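Local atomic coordinates of serine protease inhibitor 4, isoform B (Drosophila melanogaster, PDB entry 4P0F), a protein that probably inhibits serine and perhaps cysteine endopeptidases as a member of the serpin family, captured here in its cleaved form. Residues Y362-Q367 with P371-S376; L223-S228 with E327-A332; F39-C44 with I316-F321. One frame throughout, in Å; residues are numbered along the deposited sequence.

Contact 1 (Y362-Q367 with P371-S376); sequences YVLVHQ and PLFWGS
Y362 lays one face of its phenol ring over the backbone of G375, whose CA sits 3.8 Å from the ring centroid in a CH-pi contact. Having no side chain, G375 lets the ring close down on the main chain; the ring gets there because CG lies between the backbone N and the carbonyl carbon (chi1 62°), folding the phenol across the neighbouring strand. A water at the edge of the ring, in its plane, lies 2.6 Å from Y362 OH and donates to S376 O, bridging the phenol to the opposite strand. On the other face of the sheet, V363 CG2 stands over the centre of the W374 six-membered ring at 3.7 Å, while V363 CG1 meets P371 CB. L364 CD1 touches F373 CD1 at 3.7 Å on the Y362 side. Behind these side chains run antiparallel hydrogen bonds: Y362 and G375 exchange two, and L364 N reaches F373 O at 2.9 Å. L364 O then takes L372 N at 2.8 Å, almost along the C=O axis, so L372 and F373 both oppose L364, a classic beta bulge. The hairpin belongs to serpin sheet B, with helix 6-28 against P371 and W374, and F171 against L364 and F373. The four main-chain bonds pair off polar groups between the strands, so the flanking side chains can be largely apolar and aromatic; the phenol hydroxyl is met by water.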
loop_
_atom_site.group_PDB
_atom_site.type_symbol
_atom_site.label_atom_id
_atom_site.label_comp_id
_atom_site.label_asym_id
_atom_site.label_seq_id
_atom_site.Cartn_x
_atom_site.Cartn_y
_atom_site.Cartn_z
ATOM N N TYR A 362 3.318 -1.543 11.889
ATOM C CA TYR A 362 4.215 -2.449 11.191
ATOM C C TYR A 362 4.370 -2.019 9.735
ATOM O O TYR A 362 3.504 -1.346 9.163
ATOM C CB TYR A 362 3.717 -3.904 11.282
ATOM C CG TYR A 362 2.373 -4.125 10.636
ATOM C CD1 TYR A 362 2.275 -4.362 9.273
ATOM C CD2 TYR A 362 1.203 -4.059 11.377
ATOM C CE1 TYR A 362 1.053 -4.547 8.668
ATOM C CE2 TYR A 362 -0.032 -4.242 10.777
ATOM C CZ TYR A 362 -0.098 -4.483 9.420
ATOM O OH TYR A 362 -1.322 -4.653 8.813
ATOM N N VAL A 363 5.500 -2.400 9.160
ATOM C CA VAL A 363 5.855 -2.080 7.788
ATOM C C VAL A 363 6.518 -3.289 7.157
ATOM O O VAL A 363 7.398 -3.901 7.754
ATOM C CB VAL A 363 6.825 -0.885 7.707
ATOM C CG1 VAL A 363 6.954 -0.401 6.253
ATOM C CG2 VAL A 363 6.370 0.242 8.609
ATOM N N LEU A 364 6.074 -3.659 5.961
ATOM C CA LEU A 364 6.788 -4.644 5.152
ATOM C C LEU A 364 7.746 -3.866 4.259
ATOM O O LEU A 364 7.313 -3.103 3.380
ATOM C CB LEU A 364 5.824 -5.497 4.317
ATOM C CG LEU A 364 4.864 -6.398 5.096
ATOM C CD1 LEU A 364 4.026 -7.264 4.158
ATOM C CD2 LEU A 364 5.628 -7.284 6.053
ATOM N N VAL A 365 9.038 -4.028 4.518
ATOM C CA VAL A 365 10.059 -3.155 3.952
ATOM C C VAL A 365 11.062 -3.929 3.122
ATOM O O VAL A 365 11.537 -4.994 3.521
ATOM C CB VAL A 365 10.822 -2.380 5.059
ATOM C CG1 VAL A 365 9.904 -1.427 5.765
ATOM C CG2 VAL A 365 11.430 -3.319 6.066
ATOM N N HIS A 366 11.371 -3.387 1.952
ATOM C CA HIS A 366 12.467 -3.892 1.140
ATOM C C HIS A 366 13.719 -3.098 1.469
ATOM O O HIS A 366 13.723 -1.862 1.390
ATOM C CB HIS A 366 12.142 -3.800 -0.350
ATOM C CG HIS A 366 13.338 -3.969 -1.235
ATOM N ND1 HIS A 366 13.631 -5.154 -1.874
ATOM C CD2 HIS A 366 14.322 -3.104 -1.579
ATOM C CE1 HIS A 366 14.740 -5.010 -2.578
ATOM N NE2 HIS A 366 15.180 -3.776 -2.415
ATOM N N GLN A 367 14.774 -3.815 1.846
ATOM C CA GLN A 367 16.054 -3.212 2.218
ATOM C C GLN A 367 15.899 -2.094 3.249
ATOM O O GLN A 367 15.431 -2.331 4.367
ATOM C CB GLN A 367 16.766 -2.682 0.970
ATOM C CG GLN A 367 17.253 -3.788 0.041
ATOM C CD GLN A 367 17.960 -3.259 -1.194
ATOM O OE1 GLN A 367 18.325 -2.086 -1.263
ATOM N NE2 GLN A 367 18.154 -4.128 -2.182
ATOM N N PRO A 371 8.961 0.941 1.571
ATOM C CA PRO A 371 7.812 0.275 2.182
ATOM C C PRO A 371 6.804 -0.228 1.158
ATOM O O PRO A 371 6.355 0.531 0.305
ATOM C CB PRO A 371 7.206 1.367 3.057
ATOM C CG PRO A 371 7.549 2.627 2.376
ATOM C CD PRO A 371 8.835 2.410 1.645
ATOM N N LEU A 372 6.463 -1.509 1.240
ATOM C CA LEU A 372 5.500 -2.110 0.312
ATOM C C LEU A 372 4.113 -2.169 0.931
ATOM O O LEU A 372 3.109 -1.970 0.244
ATOM C CB LEU A 372 5.956 -3.511 -0.100
ATOM C CG LEU A 372 7.236 -3.558 -0.932
ATOM C CD1 LEU A 372 7.684 -4.991 -1.155
ATOM C CD2 LEU A 372 7.059 -2.824 -2.260
ATOM N N PHE A 373 4.072 -2.441 2.232
ATOM C CA PHE A 373 2.842 -2.453 3.013
ATOM C C PHE A 373 3.099 -1.739 4.336
ATOM O O PHE A 373 4.221 -1.758 4.864
ATOM C CB PHE A 373 2.340 -3.881 3.287
ATOM C CG PHE A 373 1.884 -4.613 2.067
ATOM C CD1 PHE A 373 2.789 -5.281 1.271
ATOM C CD2 PHE A 373 0.550 -4.631 1.716
ATOM C CE1 PHE A 373 2.377 -5.959 0.146
ATOM C CE2 PHE A 373 0.137 -5.311 0.591
ATOM C CZ PHE A 373 1.054 -5.956 -0.195
ATOM N N TRP A 374 2.049 -1.142 4.871
ATOM C CA TRP A 374 2.106 -0.383 6.108
ATOM C C TRP A 374 0.790 -0.590 6.839
ATOM O O TRP A 374 -0.278 -0.573 6.219
ATOM C CB TRP A 374 2.340 1.093 5.797
ATOM C CG TRP A 374 2.838 1.925 6.923
ATOM C CD1 TRP A 374 2.215 2.150 8.111
ATOM C CD2 TRP A 374 4.059 2.685 6.958
ATOM N NE1 TRP A 374 2.979 2.981 8.894
ATOM C CE2 TRP A 374 4.112 3.327 8.207
ATOM C CE3 TRP A 374 5.110 2.876 6.058
ATOM C CZ2 TRP A 374 5.178 4.143 8.581
ATOM C CZ3 TRP A 374 6.160 3.685 6.426
ATOM C CH2 TRP A 374 6.191 4.307 7.674
ATOM N N GLY A 375 0.841 -0.794 8.151
ATOM C CA GLY A 375 -0.393 -0.978 8.882
ATOM C C GLY A 375 -0.302 -0.791 10.377
ATOM O O GLY A 375 0.761 -0.498 10.926
ATOM N N SER A 376 -1.461 -0.948 11.006
ATOM C CA SER A 376 -1.649 -0.845 12.443
ATOM C C SER A 376 -2.428 -2.033 12.963
ATOM O O SER A 376 -3.350 -2.504 12.307
ATOM C CB SER A 376 -2.434 0.416 12.805
ATOM O OG SER A 376 -1.677 1.583 12.628
HETATM O O HOH W 1 -3.450 -4.061 10.198
#

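Contact 2 (L223-S228 with E327-A332); sequences LPYKDS and EGTEAA
Y225 and T329 meet through their hydroxyls, the hydrogen bond of this contact: Y225 OH lies 2.7 Å from T329 OG1, and either oxygen could be the donor. The threonine oxygen arrives at the edge of the phenol ring, in its plane, and the two side chains cross at about a right angle. With chi1 at -61°, T329 OG1 stands beside the backbone N, opposite the carbonyl carbon, and is the branch offered to the tyrosine. Van der Waals contact accompanies the bond. T329 CB is 3.8 Å from Y225 CE1, and the methyl, T329 CG2, comes within 3.8 Å of Y225 OH. Aromatic contacts position the phenol from outside: W175 meets it with the ring planes nearly parallel, and F171 packs edge-to-face. Polar bonds hold the turn that carries Y225. S228 OG donates to Y225 O at 3.1 Å from well above the carbonyl plane, and S228 OG also bonds L230 N. In the fold, the contact joins the end of strand 218-224 in sheet B to the start of strand 328-341, which, as in other cleaved serpins, is the reactive loop inserted into sheet A; the tryptophan-lined site corresponds to the breach where insertion begins. A phenylalanine in place of Y225 would probably keep much of the ring packing but leave the buried T329 hydroxyl without its mate across the two segments. A single buried hydroxyl pair, framed by aromatic rings, thus gives the first residues of the inserted strand a specific polar tie to the segment that follows strand 218-224 of sheet B.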
loop_
_atom_site.group_PDB
_atom_site.type_symbol
_atom_site.label_atom_id
_atom_site.label_comp_id
_atom_site.label_asym_id
_atom_site.label_seq_id
_atom_site.Cartn_x
_atom_site.Cartn_y
_atom_site.Cartn_z
ATOM N N LEU A 223 11.749 -8.690 11.361
ATOM C CA LEU A 223 11.660 -10.122 11.131
ATOM C C LEU A 223 11.895 -10.391 9.647
ATOM O O LEU A 223 11.058 -10.027 8.815
ATOM C CB LEU A 223 10.294 -10.647 11.569
ATOM C CG LEU A 223 9.868 -10.336 13.006
ATOM C CD1 LEU A 223 8.501 -10.926 13.310
ATOM C CD2 LEU A 223 10.899 -10.851 14.000
ATOM N N PRO A 224 13.033 -11.012 9.301
ATOM C CA PRO A 224 13.347 -11.209 7.883
ATOM C C PRO A 224 12.623 -12.392 7.250
ATOM O O PRO A 224 12.302 -13.361 7.924
ATOM C CB PRO A 224 14.861 -11.439 7.894
ATOM C CG PRO A 224 15.129 -12.042 9.221
ATOM C CD PRO A 224 14.162 -11.385 10.167
ATOM N N TYR A 225 12.371 -12.292 5.946
ATOM C CA TYR A 225 11.845 -13.402 5.151
ATOM C C TYR A 225 12.990 -14.099 4.424
ATOM O O TYR A 225 13.921 -13.443 3.967
ATOM C CB TYR A 225 10.803 -12.885 4.143
ATOM C CG TYR A 225 9.623 -12.257 4.830
ATOM C CD1 TYR A 225 8.614 -13.045 5.355
ATOM C CD2 TYR A 225 9.529 -10.884 4.975
ATOM C CE1 TYR A 225 7.543 -12.485 6.014
ATOM C CE2 TYR A 225 8.452 -10.305 5.630
ATOM C CZ TYR A 225 7.460 -11.121 6.138
ATOM O OH TYR A 225 6.396 -10.572 6.797
ATOM N N LYS A 226 12.931 -15.420 4.304
ATOM C CA LYS A 226 14.027 -16.145 3.672
ATOM C C LYS A 226 14.059 -15.851 2.173
ATOM O O LYS A 226 13.043 -15.477 1.582
ATOM C CB LYS A 226 13.922 -17.653 3.928
ATOM C CG LYS A 226 12.588 -18.272 3.589
ATOM C CD LYS A 226 12.553 -19.757 3.944
ATOM C CE LYS A 226 13.377 -20.592 2.983
ATOM N NZ LYS A 226 12.760 -21.927 2.741
ATOM N N ASP A 227 15.240 -15.992 1.581
ATOM C CA ASP A 227 15.421 -15.832 0.139
ATOM C C ASP A 227 14.918 -14.483 -0.360
ATOM O O ASP A 227 14.315 -14.396 -1.430
ATOM C CB ASP A 227 14.701 -16.953 -0.610
ATOM C CG ASP A 227 15.143 -18.328 -0.161
ATOM O OD1 ASP A 227 16.309 -18.468 0.271
ATOM O OD2 ASP A 227 14.323 -19.269 -0.240
ATOM N N SER A 228 15.165 -13.434 0.416
ATOM C CA SER A 228 14.720 -12.099 0.040
ATOM C C SER A 228 15.428 -11.035 0.855
ATOM O O SER A 228 16.062 -11.342 1.862
ATOM C CB SER A 228 13.212 -11.967 0.237
ATOM O OG SER A 228 12.916 -11.663 1.586
ATOM N N GLU A 327 4.336 -19.449 9.871
ATOM C CA GLU A 327 5.161 -19.757 8.706
ATOM C C GLU A 327 5.712 -18.507 8.016
ATOM O O GLU A 327 6.786 -18.543 7.422
ATOM C CB GLU A 327 4.357 -20.578 7.684
ATOM C CG GLU A 327 4.079 -22.013 8.108
ATOM C CD GLU A 327 3.136 -22.134 9.302
ATOM O OE1 GLU A 327 2.134 -21.387 9.358
ATOM O OE2 GLU A 327 3.397 -22.986 10.184
ATOM N N GLY A 328 4.955 -17.418 8.061
ATOM C CA GLY A 328 5.340 -16.211 7.356
ATOM C C GLY A 328 4.204 -15.221 7.250
ATOM O O GLY A 328 3.389 -15.085 8.160
ATOM N N THR A 329 4.147 -14.545 6.109
ATOM C CA THR A 329 3.178 -13.494 5.869
ATOM C C THR A 329 2.699 -13.577 4.434
ATOM O O THR A 329 3.484 -13.856 3.529
ATOM C CB THR A 329 3.789 -12.100 6.120
ATOM O OG1 THR A 329 4.202 -12.019 7.484
ATOM C CG2 THR A 329 2.785 -10.985 5.820
ATOM N N GLU A 330 1.403 -13.377 4.245
ATOM C CA GLU A 330 0.860 -13.162 2.914
ATOM C C GLU A 330 0.104 -11.854 2.934
ATOM O O GLU A 330 -0.671 -11.590 3.851
ATOM C CB GLU A 330 -0.050 -14.312 2.465
ATOM C CG GLU A 330 -0.536 -14.121 1.036
ATOM C CD GLU A 330 -1.229 -15.337 0.434
ATOM O OE1 GLU A 330 -1.563 -16.282 1.181
ATOM O OE2 GLU A 330 -1.435 -15.337 -0.806
ATOM N N ALA A 331 0.360 -11.023 1.930
ATOM C CA ALA A 331 -0.275 -9.720 1.841
ATOM C C ALA A 331 -0.581 -9.408 0.396
ATOM O O ALA A 331 0.100 -9.884 -0.505
ATOM C CB ALA A 331 0.609 -8.642 2.432
ATOM N N ALA A 332 -1.622 -8.611 0.187
ATOM C CA ALA A 332 -1.992 -8.199 -1.149
ATOM C C ALA A 332 -2.696 -6.864 -1.081
ATOM O O ALA A 332 -3.285 -6.512 -0.064
ATOM C CB ALA A 332 -2.887 -9.236 -1.810
#

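Contact 3 (F39-C44 with I316-F321); sequences FSIQTC and IIHKAF
I41 lies over one face of the H318 imidazole, its CG1 3.9 Å from the ring centroid in a CH-pi contact offset toward the rim. This is the shutter region of the serpin fold, where helix 38-49 (helix B of the family) packs beneath the middle of sheet A; H318 comes from strand 311-324. The nearest ring atom to I41 CG1 is H318 ND1, at 3.6 Å, and the terminal methyl also reaches the imidazole, I41 CD1 lying 4.0 Å from H318 CE1. The isoleucine and histidine side chains cross at about a right angle. With CG anti to the backbone N (chi1 -174°), the imidazole extends from the strand toward the helix. S40 approaches a different part of the same ring: its OG stands near the ring plane at the edge, 4.1 Å from H318 CE1, a distance of packing only. Hydrogen bonds to outside residues set the ring's rotation. H318 ND1 pairs with T335 OG1 on strand 328-341, and H318 NE2 with the backbone S37 N, a pattern consistent with a neutral imidazole protonated on ND1. S40 OG in turn bonds T335 OG1 and N167 OD1, so the polar groups of helix, inserted strand and strand 161-174 form one buried network beside the apolar I41 contact. Within the helix, F39 O is gripped twice, by T43 N at 3.0 Å and by T43 OG1 at 2.7 Å, the two donors coming from opposite faces of its carbonyl plane.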
loop_
_atom_site.group_PDB
_atom_site.type_symbol
_atom_site.label_atom_id
_atom_site.label_comp_id
_atom_site.label_asym_id
_atom_site.label_seq_id
_atom_site.Cartn_x
_atom_site.Cartn_y
_atom_site.Cartn_z
ATOM N N PHE A 39 3.118 1.711 -1.899
ATOM C CA PHE A 39 3.742 1.520 -3.201
ATOM C C PHE A 39 2.684 1.417 -4.296
ATOM O O PHE A 39 2.842 1.983 -5.388
ATOM C CB PHE A 39 4.620 0.274 -3.225
ATOM C CG PHE A 39 5.286 0.049 -4.550
ATOM C CD1 PHE A 39 4.651 -0.670 -5.546
ATOM C CD2 PHE A 39 6.527 0.597 -4.822
ATOM C CE1 PHE A 39 5.249 -0.851 -6.783
ATOM C CE2 PHE A 39 7.129 0.413 -6.056
ATOM C CZ PHE A 39 6.482 -0.316 -7.037
ATOM N N SER A 40 1.620 0.672 -4.014
ATOM C CA SER A 40 0.533 0.491 -4.970
ATOM C C SER A 40 -0.160 1.818 -5.273
ATOM O O SER A 40 -0.473 2.134 -6.438
ATOM C CB SER A 40 -0.472 -0.530 -4.424
ATOM O OG SER A 40 -1.618 -0.641 -5.236
ATOM N N ILE A 41 -0.410 2.587 -4.223
ATOM C CA ILE A 41 -1.078 3.867 -4.366
ATOM C C ILE A 41 -0.216 4.832 -5.171
ATOM O O ILE A 41 -0.707 5.468 -6.107
ATOM C CB ILE A 41 -1.421 4.469 -2.980
ATOM C CG1 ILE A 41 -2.435 3.568 -2.261
ATOM C CG2 ILE A 41 -1.983 5.879 -3.117
ATOM C CD1 ILE A 41 -2.572 3.844 -0.798
ATOM N N GLN A 42 1.058 4.962 -4.812
ATOM C CA GLN A 42 1.928 5.910 -5.515
ATOM C C GLN A 42 2.109 5.531 -6.990
ATOM O O GLN A 42 2.114 6.399 -7.871
ATOM C CB GLN A 42 3.289 6.001 -4.843
ATOM C CG GLN A 42 4.065 7.254 -5.203
ATOM C CD GLN A 42 5.529 7.175 -4.823
ATOM O OE1 GLN A 42 6.206 6.186 -5.098
ATOM N NE2 GLN A 42 6.033 8.231 -4.188
ATOM N N THR A 43 2.239 4.232 -7.256
ATOM C CA THR A 43 2.424 3.733 -8.611
ATOM C C THR A 43 1.195 4.026 -9.456
ATOM O O THR A 43 1.314 4.532 -10.574
ATOM C CB THR A 43 2.715 2.220 -8.605
ATOM O OG1 THR A 43 3.915 1.984 -7.863
ATOM C CG2 THR A 43 2.910 1.692 -10.016
ATOM N N CYS A 44 0.014 3.742 -8.920
ATOM C CA CYS A 44 -1.218 3.957 -9.681
ATOM C C CYS A 44 -1.386 5.438 -9.987
ATOM O O CYS A 44 -1.716 5.828 -11.114
ATOM C CB CYS A 44 -2.431 3.449 -8.918
ATOM S SG CYS A 44 -3.930 3.474 -9.928
ATOM N N ILE A 316 -10.841 6.826 -6.494
ATOM C CA ILE A 316 -9.602 6.105 -6.250
ATOM C C ILE A 316 -9.907 5.105 -5.151
ATOM O O ILE A 316 -10.223 5.508 -4.040
ATOM C CB ILE A 316 -8.434 7.010 -5.796
ATOM C CG1 ILE A 316 -8.236 8.181 -6.757
ATOM C CG2 ILE A 316 -7.158 6.176 -5.663
ATOM C CD1 ILE A 316 -7.112 9.141 -6.346
ATOM N N ILE A 317 -9.866 3.815 -5.471
ATOM C CA ILE A 317 -10.251 2.786 -4.507
ATOM C C ILE A 317 -9.038 1.936 -4.167
ATOM O O ILE A 317 -8.315 1.498 -5.050
ATOM C CB ILE A 317 -11.384 1.897 -5.053
ATOM C CG1 ILE A 317 -12.629 2.745 -5.329
ATOM C CG2 ILE A 317 -11.718 0.806 -4.059
ATOM C CD1 ILE A 317 -13.618 2.108 -6.279
ATOM N N HIS A 318 -8.816 1.717 -2.876
ATOM C CA HIS A 318 -7.707 0.902 -2.428
ATOM C C HIS A 318 -8.221 -0.169 -1.505
ATOM O O HIS A 318 -9.025 0.108 -0.612
ATOM C CB HIS A 318 -6.660 1.746 -1.713
ATOM C CG HIS A 318 -5.421 0.994 -1.348
ATOM N ND1 HIS A 318 -4.472 0.625 -2.276
ATOM C CD2 HIS A 318 -4.966 0.553 -0.151
ATOM C CE1 HIS A 318 -3.482 -0.001 -1.666
ATOM N NE2 HIS A 318 -3.759 -0.063 -0.377
ATOM N N LYS A 319 -7.756 -1.387 -1.732
ATOM C CA LYS A 319 -8.086 -2.507 -0.854
ATOM C C LYS A 319 -6.828 -3.275 -0.532
ATOM O O LYS A 319 -5.986 -3.470 -1.399
ATOM C CB LYS A 319 -9.109 -3.431 -1.506
ATOM C CG LYS A 319 -10.497 -2.852 -1.641
ATOM C CD LYS A 319 -11.536 -3.973 -1.826
ATOM C CE LYS A 319 -12.928 -3.406 -2.112
ATOM N NZ LYS A 319 -13.999 -4.434 -2.368
ATOM N N ALA A 320 -6.711 -3.727 0.715
ATOM C CA ALA A 320 -5.526 -4.463 1.135
ATOM C C ALA A 320 -5.874 -5.547 2.161
ATOM O O ALA A 320 -6.913 -5.500 2.827
ATOM C CB ALA A 320 -4.490 -3.510 1.688
ATOM N N PHE A 321 -4.997 -6.544 2.221
ATOM C CA PHE A 321 -5.169 -7.728 3.057
ATOM C C PHE A 321 -3.809 -8.164 3.568
ATOM O O PHE A 321 -2.828 -8.086 2.837
ATOM C CB PHE A 321 -5.811 -8.867 2.259
ATOM C CG PHE A 321 -5.826 -10.186 2.985
ATOM C CD1 PHE A 321 -4.757 -11.063 2.883
ATOM C CD2 PHE A 321 -6.891 -10.532 3.787
ATOM C CE1 PHE A 321 -4.762 -12.265 3.564
ATOM C CE2 PHE A 321 -6.899 -11.738 4.474
ATOM C CZ PHE A 321 -5.839 -12.601 4.351
#

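From the N terminus, helix 38-49 opens contact 3, which closes some 270 residues later on strand 311-324. Contact 2 opens within that span, at 223-228, and closes beyond it on 327-332, so these two loops cross. Contact 1 follows both in series as a local hairpin near the C terminus. Contacts 2 and 3 end on successive, neighbouring strands of sheet A, where A332 O and F321 N probably hydrogen-bond at 2.9 Å. Contact 1 packs against both others: L364 CD2 lies 3.5 Å from Y225 OH, and P371 O lies 3.9 Å from F39 CB. Together they tie helix B and sheet B to sheet A.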